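Local coordinates for protein Abbfa_003403 (Acinetobacter baumannii, PDB 4ZXH) that probably assembles a peptide product as a four-domain nonribosomal peptide synthetase, with condensation, adenylation, carrier-protein and thioesterase domains in one chain, at residues D151-G156 with E361-M366; T404-G409 with V416-Y421; E521-H526 with P597-N602; K580-Q585 with L592-P597. All coordinates share one frame; numbering follows the deposited sequence.

Interaction 1: residues D151-G156 with E361-M366; sequences DFWSIG and ERLGGM
The Phe152 ring has the carboxylate of Glu361 at its edge: OE2 lies near the ring plane, 3.3 Å from Phe152 CD2, with the two planes 69° apart. Leu363 comes to the same ring obliquely, CD1 lying 3.7 Å from Phe152 CE2, and its other methyl, CD2, approaches the indole of Trp153 at CE3, also obliquely. The two aromatic residues thus take one branch each of a single leucine. Both open the helix that follows Asp151, which matches the last residue of the HHxxxD signature of condensation domains. The loop 361-366, coming off strand 356-360, is laid against this first turn. In Trp153, chi1 (-175°) carries the indole away from its own N, and chi2 (-99°) turns the six-membered ring to the leucine; its NE1 is bound to Arg291 O. Further along the loop, Met366 bends at chi2 and brings CE to 3.2 Å from Gly156 O, while Leu363 CD1 sits over Gly156 CA. The contact across the segments is mainly apolar. Asp151 instead fixes the helix start: it forms a salt bridge with Arg285, and its OD1 caps the helix by accepting from Ser154 N at 3.0 Å, the N-H coming in almost in line with the C-O bond.

Interaction 2: residues T404-G409 with V416-Y421; sequences TLEMGG and VGVLKY
Glu406 and Lys420 join diagonally across two antiparallel strands in a salt bridge, with Lys420 NZ 2.8 Å from Glu406 OE2. The ammonium reaches the carboxylate on its syn side, 31° out of the plane, and the lysine methylenes cross over the glutamate end, CD of Lys420 lying 3.4 Å from Glu406 OE2. Lys420 is extended all the way beyond CG, which carries NZ past the level of its own backbone partner, Thr404, to the next residue on that face. The same nitrogen also donates to the carbonyls of Gln397 and Gln396, so three oxygens hold it. In the backbone, regular pairs set the spacing. Thr404 with Lys420 and Glu406 with Val418 are hydrogen-bonded pairs, each closed by two N-H...O bonds, such as Thr404 N to Lys420 O at 2.8 Å; Leu405 with Leu419 is the non-hydrogen-bonded pair between them, and its side chains lie on the other face. Leu405 CD1 and Leu419 CD1 approach loosely there, at 4.4 Å. Nearer the turn, Gly417 CA makes a C-H...O contact with Glu406 O. These strands, 403-411 and 414-422, form a beta hairpin in the condensation domain. Strand 356-360 pairs with its first arm and strand 229-235 with its second, completing a four-stranded mixed sheet. Helix 428-447 covers the leucine face, with Leu438 against Leu405 and Val435 against Leu419, while Phe359 packs beside Thr404 and Glu406 on the other.

Interaction 3: residues E521-H526 with P597-N602; sequences EYLRAH and PRLDIN
Tyr522 and Leu599 are aimed at each other by their torsions: the tyrosine turns CG opposite its backbone N (chi1 -167°), throwing the ring out from the helix. The leucine places CG opposite its carbonyl carbon (chi1 -79°), and with chi2 extended (175°) its two methyls part, CD2 to the tyrosine and CD1 to Leu523. Tyrosine and leucine lie alongside one another, running in opposite directions. Leu599 CD2 meets the far end of the ring obliquely, 4.0 Å from Tyr522 CE2. CD1 of Leu599 reaches Leu523 CD2 at 4.0 Å and lies close to His526 CB. Tyr522 CE2 also approaches the backbone carbonyl of Asp600, 3.3 Å from its O. His526 folds back over one face of the tyrosine ring, with ND1 3.6 Å above the plane, displaced from the ring centre toward its margin. On the strand side, Asp600 OD1 accepts from Asn602 N in an Asx turn, and its OD2 is bound to Thr586 OG1. Here the end of helix 509-525 is laid against the edge strand of a parallel sheet in the adenylation domain. Leu523 packs inward on Ile551 of helix 543-553. Leucine methyls against an aromatic ring and a second leucine provide most of the contact, which implies that helix and strand are joined chiefly by apolar burial, while the Asp600 carboxylate is spent on Asn602 N and Thr586 OG1.

Interaction 4: residues K580-Q585 with L592-P597; sequences KVILTQ and LNVSVP
Ile582 carries the contact with the segment 592-597, its outer atoms meeting two valines in succession. Its CB stands 3.9 Å from Pro597 O, the oxygen that also accepts from the Ile582 backbone. CG1 is set opposite the carbonyl carbon (chi1 -67°), directing the longer branch over the incoming chain, where it meets Val596 CG1 at 3.8 Å. The tip, CD1, touches that same Val596 methyl and extends on to Val594 CG2, 4.0 Å away. Both valines cross the isoleucine at about a right angle, Val596 against the outer length of its chain and Val594 at its tip. Between the two valines the backbone makes an inverse gamma turn centred on Ser595. Beyond the isoleucine, Ile574 of helix 567-577 touches both Ile582 and Val596, adding a third partner to the apolar group. One residue earlier in the strand, Val581 turns CG2 to Pro597, 3.4 Å from O and somewhat farther from CB, while the carbonyl of Lys580 lies near the proline CD. Lys580 sends its own ammonium group away, to a salt bridge with Asp532. One hydrogen bond joins the backbones: Ile582 N donates to Pro597 O at 2.9 Å, in the carbonyl plane and with an N-H...O angle of 154°. Pro597 lies just ahead of strand 598-600, which continues beside strand 581-584 in the same direction. This is a crossover between two neighbouring parallel strands, made here by a loop without a helix, in the four-stranded parallel sheet of the adenylation domain.

The contacts form two touching pairs in different domains. Interactions 1 and 2 share the condensation domain, centres 16 Å apart, and meet where Glu361 N lies 3.3 Å from Met407 O, a probable hydrogen bond. They lie near bound ligands: the side chain of Thr404 comes to about 6 Å of the bound phosphopantetheine and that of Glu361 to about 10 Å, while Gly156 comes to about 7 Å of the bound lipid. Interactions 3 and 4 share Pro597 in the adenylation domain, where Leu599 N lies 2.9 Å from Ile582 O and Arg598 NH1 reaches Leu592 O; the loop of interaction 4 is nested within that of interaction 3. About 71 Å separates the centres of interactions 2 and 4.

Interaction 1: residues D151-G156 with E361-M366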
loop_
_atom_site.group_PDB
_atom_site.type_symbol
_atom_site.label_atom_id
_atom_site.label_comp_id
_atom_site.label_asym_id
_atom_site.label_seq_id
_atom_site.Cartn_x
_atom_site.Cartn_y
_atom_site.Cartn_z
ATOM N N ASP A 151 0.438 25.281 -19.834
ATOM C CA ASP A 151 -0.646 24.367 -20.122
ATOM C C ASP A 151 -0.891 24.256 -21.635
ATOM O O ASP A 151 -0.196 24.867 -22.437
ATOM C CB ASP A 151 -1.910 24.825 -19.392
ATOM C CG ASP A 151 -2.241 26.262 -19.669
ATOM O OD1 ASP A 151 -1.798 26.766 -20.722
ATOM O OD2 ASP A 151 -2.949 26.889 -18.845
ATOM N N PHE A 152 -1.894 23.473 -22.001
ATOM C CA PHE A 152 -2.256 23.242 -23.384
ATOM C C PHE A 152 -2.794 24.506 -24.062
ATOM O O PHE A 152 -2.425 24.788 -25.209
ATOM C CB PHE A 152 -3.285 22.121 -23.460
ATOM C CG PHE A 152 -3.444 21.535 -24.827
ATOM C CD1 PHE A 152 -2.416 20.797 -25.406
ATOM C CD2 PHE A 152 -4.633 21.708 -25.535
ATOM C CE1 PHE A 152 -2.564 20.255 -26.680
ATOM C CE2 PHE A 152 -4.790 21.167 -26.800
ATOM C CZ PHE A 152 -3.752 20.442 -27.374
ATOM N N TRP A 153 -3.649 25.264 -23.369
ATOM C CA TRP A 153 -4.121 26.538 -23.924
ATOM C C TRP A 153 -2.893 27.335 -24.404
ATOM O O TRP A 153 -2.922 27.936 -25.477
ATOM C CB TRP A 153 -4.954 27.325 -22.893
ATOM C CG TRP A 153 -5.615 28.609 -23.378
ATOM C CD1 TRP A 153 -5.154 29.878 -23.199
ATOM C CD2 TRP A 153 -6.859 28.740 -24.081
ATOM N NE1 TRP A 153 -6.014 30.789 -23.740
ATOM C CE2 TRP A 153 -7.069 30.120 -24.297
ATOM C CE3 TRP A 153 -7.801 27.828 -24.575
ATOM C CZ2 TRP A 153 -8.190 30.611 -24.990
ATOM C CZ3 TRP A 153 -8.920 28.321 -25.266
ATOM C CH2 TRP A 153 -9.099 29.696 -25.462
ATOM N N SER A 154 -1.802 27.289 -23.637
ATOM C CA SER A 154 -0.568 27.995 -23.995
ATOM C C SER A 154 0.059 27.427 -25.253
ATOM O O SER A 154 0.565 28.184 -26.100
ATOM C CB SER A 154 0.448 27.945 -22.852
ATOM O OG SER A 154 -0.013 28.696 -21.736
ATOM N N ILE A 155 0.033 26.098 -25.362
ATOM C CA ILE A 155 0.516 25.415 -26.555
ATOM C C ILE A 155 -0.153 25.983 -27.806
ATOM O O ILE A 155 0.513 26.309 -28.786
ATOM C CB ILE A 155 0.258 23.898 -26.493
ATOM C CG1 ILE A 155 1.208 23.214 -25.494
ATOM C CG2 ILE A 155 0.411 23.273 -27.864
ATOM C CD1 ILE A 155 2.618 23.720 -25.557
ATOM N N GLY A 156 -1.471 26.131 -27.758
ATOM C CA GLY A 156 -2.204 26.609 -28.907
ATOM C C GLY A 156 -1.848 28.041 -29.246
ATOM O O GLY A 156 -1.725 28.396 -30.404
ATOM N N GLU A 361 -11.241 18.949 -23.309
ATOM C CA GLU A 361 -10.559 20.108 -23.842
ATOM C C GLU A 361 -10.864 20.370 -25.304
ATOM O O GLU A 361 -10.693 19.494 -26.150
ATOM C CB GLU A 361 -9.058 19.974 -23.649
ATOM C CG GLU A 361 -8.351 21.299 -23.797
ATOM C CD GLU A 361 -7.072 21.365 -22.999
ATOM O OE1 GLU A 361 -6.645 20.318 -22.454
ATOM O OE2 GLU A 361 -6.509 22.478 -22.906
ATOM N N ARG A 362 -11.337 21.585 -25.575
ATOM C CA ARG A 362 -11.466 22.084 -26.937
ATOM C C ARG A 362 -10.949 23.526 -26.981
ATOM O O ARG A 362 -11.504 24.408 -26.329
ATOM C CB ARG A 362 -12.921 21.996 -27.429
ATOM N N LEU A 363 -9.865 23.756 -27.723
ATOM C CA LEU A 363 -9.367 25.114 -27.944
ATOM C C LEU A 363 -10.264 25.884 -28.901
ATOM O O LEU A 363 -10.886 25.294 -29.787
ATOM C CB LEU A 363 -7.948 25.095 -28.502
ATOM C CG LEU A 363 -6.923 24.376 -27.636
ATOM C CD1 LEU A 363 -5.525 24.489 -28.253
ATOM C CD2 LEU A 363 -6.971 24.917 -26.206
ATOM N N GLY A 364 -10.323 27.202 -28.727
ATOM C CA GLY A 364 -11.067 28.046 -29.645
ATOM C C GLY A 364 -10.144 28.796 -30.583
ATOM O O GLY A 364 -8.994 29.080 -30.242
ATOM N N GLY A 365 -10.645 29.130 -31.767
ATOM C CA GLY A 365 -9.843 29.851 -32.739
ATOM C C GLY A 365 -8.625 29.050 -33.161
ATOM O O GLY A 365 -7.539 29.612 -33.347
ATOM N N MET A 366 -8.807 27.731 -33.280
ATOM C CA MET A 366 -7.792 26.835 -33.829
ATOM C C MET A 366 -8.376 25.894 -34.910
ATOM O O MET A 366 -7.954 24.745 -35.031
ATOM C CB MET A 366 -7.146 26.005 -32.706
ATOM C CG MET A 366 -6.330 26.815 -31.700
ATOM S SD MET A 366 -4.889 27.697 -32.372
ATOM C CE MET A 366 -4.807 29.023 -31.156
#

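Interaction 2: residues T404-G409 with V416-Y421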
loop_
_atom_site.group_PDB
_atom_site.type_symbol
_atom_site.label_atom_id
_atom_site.label_comp_id
_atom_site.label_asym_id
_atom_site.label_seq_id
_atom_site.Cartn_x
_atom_site.Cartn_y
_atom_site.Cartn_z
ATOM N N THR A 404 -7.800 8.174 -16.517
ATOM C CA THR A 404 -8.245 9.468 -17.001
ATOM C C THR A 404 -9.021 9.326 -18.312
ATOM O O THR A 404 -8.524 8.760 -19.280
ATOM C CB THR A 404 -7.077 10.452 -17.245
ATOM O OG1 THR A 404 -6.341 10.670 -16.039
ATOM C CG2 THR A 404 -7.613 11.780 -17.740
ATOM N N LEU A 405 -10.233 9.862 -18.337
ATOM C CA LEU A 405 -11.019 9.965 -19.559
ATOM C C LEU A 405 -10.781 11.317 -20.244
ATOM O O LEU A 405 -11.031 12.370 -19.654
ATOM C CB LEU A 405 -12.505 9.784 -19.243
ATOM C CG LEU A 405 -13.472 9.832 -20.411
ATOM C CD1 LEU A 405 -13.156 8.662 -21.317
ATOM C CD2 LEU A 405 -14.891 9.748 -19.897
ATOM N N GLU A 406 -10.300 11.294 -21.483
ATOM C CA GLU A 406 -10.075 12.532 -22.230
ATOM C C GLU A 406 -11.011 12.634 -23.432
ATOM O O GLU A 406 -10.995 11.776 -24.312
ATOM C CB GLU A 406 -8.620 12.623 -22.689
ATOM C CG GLU A 406 -7.627 12.477 -21.567
ATOM C CD GLU A 406 -6.196 12.755 -21.998
ATOM O OE1 GLU A 406 -5.945 12.830 -23.228
ATOM O OE2 GLU A 406 -5.323 12.887 -21.100
ATOM N N MET A 407 -11.831 13.678 -23.460
ATOM C CA MET A 407 -12.801 13.871 -24.538
ATOM C C MET A 407 -12.691 15.267 -25.132
ATOM O O MET A 407 -11.838 16.058 -24.730
ATOM C CB MET A 407 -14.222 13.660 -24.026
ATOM C CG MET A 407 -14.482 12.352 -23.326
ATOM S SD MET A 407 -15.198 11.099 -24.399
ATOM C CE MET A 407 -16.631 11.952 -25.038
ATOM N N GLY A 408 -13.574 15.569 -26.080
ATOM C CA GLY A 408 -13.702 16.922 -26.595
ATOM C C GLY A 408 -13.619 17.035 -28.105
ATOM O O GLY A 408 -14.262 17.894 -28.709
ATOM N N GLY A 409 -12.815 16.177 -28.719
ATOM C CA GLY A 409 -12.679 16.181 -30.163
ATOM C C GLY A 409 -13.780 15.412 -30.880
ATOM O O GLY A 409 -14.491 14.599 -30.268
ATOM N N VAL A 416 -14.533 11.718 -30.271
ATOM C CA VAL A 416 -13.264 11.010 -30.122
ATOM C C VAL A 416 -12.755 11.116 -28.689
ATOM O O VAL A 416 -12.701 12.210 -28.106
ATOM C CB VAL A 416 -12.191 11.535 -31.097
ATOM C CG1 VAL A 416 -10.836 10.942 -30.775
ATOM C CG2 VAL A 416 -12.563 11.199 -32.515
ATOM N N GLY A 417 -12.388 9.965 -28.125
ATOM C CA GLY A 417 -11.965 9.895 -26.745
ATOM C C GLY A 417 -10.720 9.065 -26.535
ATOM O O GLY A 417 -10.372 8.208 -27.359
ATOM N N VAL A 418 -10.047 9.334 -25.419
ATOM C CA VAL A 418 -8.866 8.587 -25.033
ATOM C C VAL A 418 -9.006 8.160 -23.595
ATOM O O VAL A 418 -9.107 9.010 -22.721
ATOM C CB VAL A 418 -7.566 9.410 -25.162
ATOM C CG1 VAL A 418 -6.336 8.491 -25.036
ATOM C CG2 VAL A 418 -7.528 10.141 -26.468
ATOM N N LEU A 419 -9.018 6.853 -23.345
ATOM C CA LEU A 419 -8.959 6.354 -21.978
ATOM C C LEU A 419 -7.503 6.107 -21.597
ATOM O O LEU A 419 -6.836 5.238 -22.156
ATOM C CB LEU A 419 -9.777 5.069 -21.794
ATOM C CG LEU A 419 -9.830 4.595 -20.322
ATOM C CD1 LEU A 419 -10.692 5.487 -19.451
ATOM C CD2 LEU A 419 -10.303 3.171 -20.212
ATOM N N LYS A 420 -7.008 6.894 -20.656
ATOM C CA LYS A 420 -5.665 6.693 -20.127
ATOM C C LYS A 420 -5.760 5.904 -18.852
ATOM O O LYS A 420 -6.621 6.186 -18.013
ATOM C CB LYS A 420 -4.980 8.025 -19.878
ATOM C CG LYS A 420 -4.745 8.774 -21.180
ATOM C CD LYS A 420 -3.800 9.866 -20.933
ATOM C CE LYS A 420 -3.538 10.654 -22.153
ATOM N NZ LYS A 420 -2.795 11.866 -21.715
ATOM N N TYR A 421 -4.887 4.911 -18.710
ATOM C CA TYR A 421 -4.936 3.998 -17.572
ATOM C C TYR A 421 -3.544 3.613 -17.104
ATOM O O TYR A 421 -2.618 3.449 -17.905
ATOM C CB TYR A 421 -5.730 2.741 -17.926
ATOM C CG TYR A 421 -5.119 1.893 -19.019
ATOM C CD1 TYR A 421 -5.284 2.219 -20.366
ATOM C CD2 TYR A 421 -4.391 0.753 -18.714
ATOM C CE1 TYR A 421 -4.716 1.432 -21.380
ATOM C CE2 TYR A 421 -3.830 -0.042 -19.718
ATOM C CZ TYR A 421 -3.994 0.296 -21.043
ATOM O OH TYR A 421 -3.427 -0.504 -22.024
#

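Interaction 3: residues E521-H526 with P597-N602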
loop_
_atom_site.group_PDB
_atom_site.type_symbol
_atom_site.label_atom_id
_atom_site.label_comp_id
_atom_site.label_asym_id
_atom_site.label_seq_id
_atom_site.Cartn_x
_atom_site.Cartn_y
_atom_site.Cartn_z
ATOM N N GLU A 521 -24.108 -57.380 4.473
ATOM C CA GLU A 521 -24.960 -58.406 5.054
ATOM C C GLU A 521 -25.113 -58.224 6.562
ATOM O O GLU A 521 -26.193 -58.433 7.098
ATOM C CB GLU A 521 -24.417 -59.797 4.727
ATOM C CG GLU A 521 -25.239 -60.954 5.287
ATOM C CD GLU A 521 -26.707 -60.960 4.847
ATOM O OE1 GLU A 521 -27.061 -60.295 3.843
ATOM O OE2 GLU A 521 -27.510 -61.649 5.516
ATOM N N TYR A 522 -24.051 -57.821 7.245
ATOM C CA TYR A 522 -24.161 -57.518 8.665
ATOM C C TYR A 522 -25.237 -56.452 8.913
ATOM O O TYR A 522 -26.072 -56.589 9.818
ATOM C CB TYR A 522 -22.818 -57.051 9.199
ATOM C CG TYR A 522 -22.697 -56.995 10.712
ATOM C CD1 TYR A 522 -22.905 -58.124 11.481
ATOM C CD2 TYR A 522 -22.304 -55.823 11.364
ATOM C CE1 TYR A 522 -22.766 -58.095 12.856
ATOM C CE2 TYR A 522 -22.163 -55.785 12.751
ATOM C CZ TYR A 522 -22.397 -56.931 13.484
ATOM O OH TYR A 522 -22.269 -56.930 14.855
ATOM N N LEU A 523 -25.229 -55.402 8.089
ATOM C CA LEU A 523 -26.174 -54.307 8.250
ATOM C C LEU A 523 -27.614 -54.754 7.922
ATOM O O LEU A 523 -28.549 -54.467 8.669
ATOM C CB LEU A 523 -25.758 -53.121 7.375
ATOM C CG LEU A 523 -24.465 -52.384 7.749
ATOM C CD1 LEU A 523 -24.028 -51.396 6.656
ATOM C CD2 LEU A 523 -24.636 -51.655 9.070
ATOM N N ARG A 524 -27.794 -55.456 6.810
ATOM C CA ARG A 524 -29.110 -55.941 6.446
ATOM C C ARG A 524 -29.655 -56.848 7.552
ATOM O O ARG A 524 -30.826 -56.752 7.954
ATOM C CB ARG A 524 -29.056 -56.700 5.118
ATOM C CG ARG A 524 -30.440 -57.019 4.531
ATOM C CD ARG A 524 -30.378 -58.194 3.601
ATOM N NE ARG A 524 -29.958 -59.381 4.335
ATOM C CZ ARG A 524 -30.806 -60.240 4.895
ATOM N NH1 ARG A 524 -32.117 -60.049 4.778
ATOM N NH2 ARG A 524 -30.350 -61.293 5.556
ATOM N N ALA A 525 -28.784 -57.717 8.054
ATOM C CA ALA A 525 -29.192 -58.744 9.002
ATOM C C ALA A 525 -29.568 -58.137 10.349
ATOM O O ALA A 525 -30.176 -58.803 11.181
ATOM C CB ALA A 525 -28.089 -59.775 9.173
ATOM N N HIS A 526 -29.206 -56.875 10.553
ATOM C CA HIS A 526 -29.511 -56.190 11.793
ATOM C C HIS A 526 -30.334 -54.934 11.584
ATOM O O HIS A 526 -30.251 -53.995 12.376
ATOM C CB HIS A 526 -28.228 -55.868 12.538
ATOM C CG HIS A 526 -27.449 -57.088 12.875
ATOM N ND1 HIS A 526 -26.482 -57.603 12.040
ATOM C CD2 HIS A 526 -27.573 -57.967 13.892
ATOM C CE1 HIS A 526 -26.005 -58.721 12.557
ATOM N NE2 HIS A 526 -26.656 -58.967 13.678
ATOM N N PRO A 597 -28.731 -47.199 18.687
ATOM C CA PRO A 597 -28.074 -48.505 18.573
ATOM C C PRO A 597 -26.689 -48.424 17.953
ATOM O O PRO A 597 -26.460 -47.616 17.055
ATOM C CB PRO A 597 -29.023 -49.294 17.671
ATOM C CG PRO A 597 -30.340 -48.687 17.906
ATOM C CD PRO A 597 -30.082 -47.220 18.096
ATOM N N ARG A 598 -25.779 -49.261 18.437
ATOM C CA ARG A 598 -24.413 -49.296 17.935
ATOM C C ARG A 598 -24.123 -50.693 17.398
ATOM O O ARG A 598 -24.603 -51.675 17.947
ATOM C CB ARG A 598 -23.424 -48.906 19.045
ATOM C CG ARG A 598 -24.040 -47.959 20.073
ATOM C CD ARG A 598 -23.588 -48.277 21.502
ATOM N NE ARG A 598 -24.341 -47.512 22.495
ATOM C CZ ARG A 598 -23.854 -46.486 23.190
ATOM N NH1 ARG A 598 -22.600 -46.079 23.010
ATOM N NH2 ARG A 598 -24.628 -45.857 24.069
ATOM N N LEU A 599 -23.368 -50.761 16.307
ATOM C CA LEU A 599 -22.911 -52.016 15.731
ATOM C C LEU A 599 -21.394 -52.059 15.589
ATOM O O LEU A 599 -20.775 -51.135 15.060
ATOM C CB LEU A 599 -23.533 -52.235 14.364
ATOM C CG LEU A 599 -24.959 -52.740 14.320
ATOM C CD1 LEU A 599 -25.386 -52.747 12.867
ATOM C CD2 LEU A 599 -25.018 -54.116 14.912
ATOM N N ASP A 600 -20.799 -53.148 16.051
ATOM C CA ASP A 600 -19.362 -53.329 15.937
ATOM C C ASP A 600 -19.009 -53.942 14.589
ATOM O O ASP A 600 -19.352 -55.092 14.310
ATOM C CB ASP A 600 -18.853 -54.203 17.085
ATOM C CG ASP A 600 -17.348 -54.413 17.048
ATOM O OD1 ASP A 600 -16.679 -53.808 16.177
ATOM O OD2 ASP A 600 -16.839 -55.187 17.901
ATOM N N ILE A 601 -18.301 -53.178 13.770
ATOM C CA ILE A 601 -17.922 -53.614 12.424
ATOM C C ILE A 601 -16.986 -54.831 12.418
ATOM O O ILE A 601 -16.897 -55.553 11.424
ATOM C CB ILE A 601 -17.250 -52.468 11.638
ATOM C CG1 ILE A 601 -17.277 -52.741 10.139
ATOM C CG2 ILE A 601 -15.828 -52.268 12.091
ATOM C CD1 ILE A 601 -16.644 -51.630 9.332
ATOM N N ASN A 602 -16.295 -55.070 13.525
ATOM C CA ASN A 602 -15.420 -56.233 13.603
ATOM C C ASN A 602 -16.221 -57.526 13.701
ATOM O O ASN A 602 -15.697 -58.604 13.424
ATOM C CB ASN A 602 -14.471 -56.114 14.797
ATOM C CG ASN A 602 -13.503 -54.943 14.668
ATOM O OD1 ASN A 602 -12.922 -54.713 13.602
ATOM N ND2 ASN A 602 -13.338 -54.186 15.758
#

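Interaction 4: residues K580-Q585 with L592-P597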
loop_
_atom_site.group_PDB
_atom_site.type_symbol
_atom_site.label_atom_id
_atom_site.label_comp_id
_atom_site.label_asym_id
_atom_site.label_seq_id
_atom_site.Cartn_x
_atom_site.Cartn_y
_atom_site.Cartn_z
ATOM N N LYS A 580 -30.283 -44.570 11.965
ATOM C CA LYS A 580 -30.832 -45.867 12.342
ATOM C C LYS A 580 -29.904 -46.573 13.305
ATOM O O LYS A 580 -30.348 -47.217 14.244
ATOM C CB LYS A 580 -31.043 -46.739 11.105
ATOM C CG LYS A 580 -31.660 -48.093 11.377
ATOM C CD LYS A 580 -33.110 -47.944 11.771
ATOM C CE LYS A 580 -33.941 -49.183 11.422
ATOM N NZ LYS A 580 -34.396 -49.160 9.994
ATOM N N VAL A 581 -28.608 -46.448 13.040
ATOM C CA VAL A 581 -27.583 -47.171 13.768
ATOM C C VAL A 581 -26.287 -46.382 13.661
ATOM O O VAL A 581 -26.151 -45.537 12.775
ATOM C CB VAL A 581 -27.396 -48.616 13.211
ATOM C CG1 VAL A 581 -26.534 -48.611 11.961
ATOM C CG2 VAL A 581 -26.776 -49.518 14.246
ATOM N N ILE A 582 -25.351 -46.631 14.573
ATOM C CA ILE A 582 -23.990 -46.082 14.467
ATOM C C ILE A 582 -23.015 -47.240 14.281
ATOM O O ILE A 582 -22.900 -48.102 15.161
ATOM C CB ILE A 582 -23.590 -45.266 15.719
ATOM C CG1 ILE A 582 -24.428 -43.984 15.834
ATOM C CG2 ILE A 582 -22.106 -44.947 15.702
ATOM C CD1 ILE A 582 -24.340 -43.335 17.203
ATOM N N LEU A 583 -22.355 -47.288 13.124
ATOM C CA LEU A 583 -21.412 -48.368 12.837
ATOM C C LEU A 583 -20.047 -47.897 13.284
ATOM O O LEU A 583 -19.519 -46.923 12.759
ATOM C CB LEU A 583 -21.414 -48.741 11.345
ATOM C CG LEU A 583 -20.466 -49.844 10.842
ATOM C CD1 LEU A 583 -20.866 -51.256 11.272
ATOM C CD2 LEU A 583 -20.316 -49.759 9.327
ATOM N N THR A 584 -19.491 -48.580 14.274
ATOM C CA THR A 584 -18.253 -48.148 14.913
ATOM C C THR A 584 -17.342 -49.356 15.129
ATOM O O THR A 584 -17.636 -50.439 14.645
ATOM C CB THR A 584 -18.557 -47.455 16.241
ATOM O OG1 THR A 584 -17.336 -47.122 16.909
ATOM C CG2 THR A 584 -19.392 -48.372 17.130
ATOM N N GLN A 585 -16.232 -49.196 15.837
ATOM C CA GLN A 585 -15.353 -50.344 16.048
ATOM C C GLN A 585 -15.285 -50.678 17.527
ATOM O O GLN A 585 -15.697 -49.872 18.358
ATOM C CB GLN A 585 -13.948 -50.096 15.465
ATOM C CG GLN A 585 -13.250 -48.829 15.923
ATOM C CD GLN A 585 -12.060 -48.461 15.047
ATOM O OE1 GLN A 585 -12.212 -48.167 13.853
ATOM N NE2 GLN A 585 -10.863 -48.488 15.634
ATOM N N LEU A 592 -19.519 -42.754 23.287
ATOM C CA LEU A 592 -20.558 -41.746 23.459
ATOM C C LEU A 592 -21.753 -42.353 24.184
ATOM O O LEU A 592 -22.141 -43.501 23.923
ATOM C CB LEU A 592 -20.989 -41.157 22.105
ATOM N N ASN A 593 -22.306 -41.589 25.126
ATOM C CA ASN A 593 -23.577 -41.936 25.746
ATOM C C ASN A 593 -24.678 -41.369 24.862
ATOM O O ASN A 593 -25.019 -40.179 24.948
ATOM C CB ASN A 593 -23.678 -41.399 27.181
ATOM N N VAL A 594 -25.193 -42.219 23.973
ATOM C CA VAL A 594 -26.244 -41.813 23.052
ATOM C C VAL A 594 -27.360 -42.843 23.021
ATOM O O VAL A 594 -27.135 -44.040 23.208
ATOM C CB VAL A 594 -25.702 -41.586 21.610
ATOM C CG1 VAL A 594 -24.914 -40.279 21.533
ATOM C CG2 VAL A 594 -24.848 -42.771 21.156
ATOM N N SER A 595 -28.574 -42.360 22.794
ATOM C CA SER A 595 -29.736 -43.225 22.730
ATOM C C SER A 595 -29.937 -43.714 21.298
ATOM O O SER A 595 -30.975 -43.480 20.684
ATOM C CB SER A 595 -30.967 -42.480 23.239
ATOM O OG SER A 595 -30.832 -42.183 24.622
ATOM N N VAL A 596 -28.914 -44.379 20.769
ATOM C CA VAL A 596 -28.906 -44.857 19.392
ATOM C C VAL A 596 -28.146 -46.175 19.329
ATOM O O VAL A 596 -27.054 -46.274 19.867
ATOM C CB VAL A 596 -28.248 -43.837 18.428
ATOM C CG1 VAL A 596 -27.986 -44.465 17.078
ATOM C CG2 VAL A 596 -29.099 -42.596 18.283
ATOM N N PRO A 597 -28.731 -47.199 18.687
ATOM C CA PRO A 597 -28.074 -48.505 18.573
ATOM C C PRO A 597 -26.689 -48.424 17.953
ATOM O O PRO A 597 -26.460 -47.616 17.055
ATOM C CB PRO A 597 -29.023 -49.294 17.671
ATOM C CG PRO A 597 -30.340 -48.687 17.906
ATOM C CD PRO A 597 -30.082 -47.220 18.096
#